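Local coordinates for protein integrase (Unidentified phage, PDB 2OXO) that integrates the phage genome into the host chromosome by site-specific recombination and, with excisionase, excises the prophage again; this chain is its core-binding domain, at residues A[2-7]-A[38-43]. Numbering follows the deposited sequence.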
loop_
_atom_site.group_PDB
_atom_site.type_symbol
_atom_site.label_atom_id
_atom_site.label_comp_id
_atom_site.label_asym_id
_atom_site.label_seq_id
_atom_site.Cartn_x
_atom_site.Cartn_y
_atom_site.Cartn_z
ATOM N N THR A 2 -0.112 -5.964 11.681
ATOM C CA THR A 2 0.992 -5.959 10.763
ATOM C C THR A 2 0.497 -5.637 9.355
ATOM O O THR A 2 -0.703 -5.678 9.064
ATOM C CB THR A 2 1.852 -7.233 10.883
ATOM O OG1 THR A 2 1.093 -8.365 10.436
ATOM C CG2 THR A 2 2.276 -7.420 12.361
ATOM N N LEU A 3 1.435 -5.217 8.523
ATOM C CA LEU A 3 1.129 -4.801 7.168
ATOM C C LEU A 3 0.321 -5.809 6.348
ATOM O O LEU A 3 -0.706 -5.444 5.800
ATOM C CB LEU A 3 2.421 -4.477 6.433
ATOM C CG LEU A 3 2.244 -3.931 5.013
ATOM C CD1 LEU A 3 1.432 -2.629 5.077
ATOM C CD2 LEU A 3 3.634 -3.718 4.331
ATOM N N HIS A 4 0.785 -7.055 6.217
ATOM C CA HIS A 4 0.037 -7.978 5.352
ATOM C C HIS A 4 -1.377 -8.244 5.873
ATOM O O HIS A 4 -2.310 -8.267 5.109
ATOM C CB HIS A 4 0.806 -9.271 5.097
ATOM C CG HIS A 4 2.102 -9.069 4.376
ATOM N ND1 HIS A 4 2.806 -10.110 3.817
ATOM C CD2 HIS A 4 2.815 -7.946 4.116
ATOM C CE1 HIS A 4 3.903 -9.638 3.250
ATOM N NE2 HIS A 4 3.943 -8.328 3.439
ATOM N N SER A 5 -1.531 -8.353 7.197
ATOM C CA SER A 5 -2.874 -8.405 7.825
ATOM C C SER A 5 -3.702 -7.165 7.496
ATOM O O SER A 5 -4.888 -7.280 7.181
ATOM C CB SER A 5 -2.752 -8.611 9.361
ATOM O OG SER A 5 -2.088 -9.860 9.624
ATOM N N TRP A 6 -3.071 -5.979 7.509
ATOM C CA TRP A 6 -3.830 -4.746 7.219
ATOM C C TRP A 6 -4.256 -4.691 5.735
ATOM O O TRP A 6 -5.402 -4.340 5.432
ATOM C CB TRP A 6 -3.090 -3.453 7.645
ATOM C CG TRP A 6 -3.953 -2.291 7.282
ATOM C CD1 TRP A 6 -3.725 -1.350 6.299
ATOM C CD2 TRP A 6 -5.262 -2.014 7.808
ATOM N NE1 TRP A 6 -4.805 -0.498 6.205
ATOM C CE2 TRP A 6 -5.754 -0.873 7.130
ATOM C CE3 TRP A 6 -6.053 -2.604 8.818
ATOM C CZ2 TRP A 6 -7.015 -0.322 7.407
ATOM C CZ3 TRP A 6 -7.310 -2.039 9.118
ATOM C CH2 TRP A 6 -7.769 -0.900 8.422
ATOM N N LEU A 7 -3.354 -5.102 4.839
ATOM C CA LEU A 7 -3.676 -5.199 3.393
ATOM C C LEU A 7 -4.909 -6.109 3.157
ATOM O O LEU A 7 -5.813 -5.773 2.386
ATOM C CB LEU A 7 -2.462 -5.695 2.599
ATOM C CG LEU A 7 -1.242 -4.746 2.642
ATOM C CD1 LEU A 7 -0.196 -5.243 1.796
ATOM C CD2 LEU A 7 -1.616 -3.310 2.183
ATOM N N LEU A 38 7.231 -5.420 0.667
ATOM C CA LEU A 38 7.429 -5.022 2.083
ATOM C C LEU A 38 7.113 -6.174 3.032
ATOM O O LEU A 38 6.212 -6.941 2.744
ATOM C CB LEU A 38 6.530 -3.832 2.466
ATOM C CG LEU A 38 6.810 -2.473 1.808
ATOM C CD1 LEU A 38 5.656 -1.437 2.046
ATOM C CD2 LEU A 38 8.209 -1.943 2.233
ATOM N N PRO A 39 7.776 -6.225 4.209
ATOM C CA PRO A 39 7.598 -7.372 5.141
ATOM C C PRO A 39 6.254 -7.354 5.882
ATOM O O PRO A 39 5.568 -6.313 5.930
ATOM C CB PRO A 39 8.769 -7.203 6.118
ATOM C CG PRO A 39 8.934 -5.640 6.217
ATOM C CD PRO A 39 8.739 -5.224 4.734
ATOM N N ASP A 40 5.862 -8.469 6.469
ATOM C CA ASP A 40 4.623 -8.510 7.274
ATOM C C ASP A 40 4.891 -7.981 8.675
ATOM O O ASP A 40 4.751 -8.714 9.663
ATOM C CB ASP A 40 4.061 -9.936 7.388
ATOM C CG ASP A 40 2.634 -9.966 7.953
ATOM O OD1 ASP A 40 1.982 -8.918 7.975
ATOM O OD2 ASP A 40 2.143 -11.041 8.377
ATOM N N ALA A 41 5.257 -6.715 8.768
ATOM C CA ALA A 41 5.721 -6.143 10.016
ATOM C C ALA A 41 4.661 -5.187 10.592
ATOM O O ALA A 41 3.813 -4.681 9.812
ATOM C CB ALA A 41 7.061 -5.422 9.810
ATOM N N PRO A 42 4.684 -4.967 11.936
ATOM C CA PRO A 42 3.811 -3.989 12.590
ATOM C C PRO A 42 3.846 -2.715 11.807
ATOM O O PRO A 42 4.914 -2.284 11.447
ATOM C CB PRO A 42 4.503 -3.754 13.945
ATOM C CG PRO A 42 5.071 -5.112 14.268
ATOM C CD PRO A 42 5.559 -5.648 12.936
ATOM N N LEU A 43 2.684 -2.107 11.559
ATOM C CA LEU A 43 2.621 -0.881 10.757
ATOM C C LEU A 43 3.673 0.173 11.094
ATOM O O LEU A 43 4.250 0.727 10.191
ATOM C CB LEU A 43 1.214 -0.282 10.844
ATOM C CG LEU A 43 0.200 -0.555 9.743
ATOM C CD1 LEU A 43 0.501 -1.722 8.866
ATOM C CD2 LEU A 43 -1.210 -0.583 10.295
#
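The side chain of D40 reaches from the loop after helix 21-37 to the start of helix 3-17, where it meets T2 and H4. Its CB lies over one face of the H4 ring, a CH-pi contact 3.8 Å from the centroid and 16° off the normal. With CG anti to the backbone N (chi1 -168°), the side chain extends past H4 CB to T2. At the tip, OD1 accepts from T2 OG1 at 2.7 Å and from H4 N at 2.8 Å, the two donors arriving from opposite faces of the carboxylate. T2 stands at the N-cap position but its own side chain makes no capping bond; the D40 carboxylate meets H4 N instead. Aspartate suits the place: its short acid reaches a first-turn N-H, and its negative charge probably interacts favourably with the positive end of the helix dipole. The preceding N-H, that of L3, goes to A41 O (2.8 Å); D40 centres an inverse gamma turn, and A41 follows it. H4 NE2, at the ring edge, donates in the ring plane to L38 O, 2.7 Å away and nearly straight (167°), so histidine offers both a flat face and a donor. On the buried side of the contact, leucines fit: L3 CD2 presses on L38 CB, while L3 CD1 and W6 CB both approach L43 CD1. The loop between helices 21-37 and 48-60 thereby lies against the start of helix 3-17 in this four-helix core-binding domain: L38 packs on helices 48-60 and 64-83, and W6 and L43 both rest on A81 of helix 64-83.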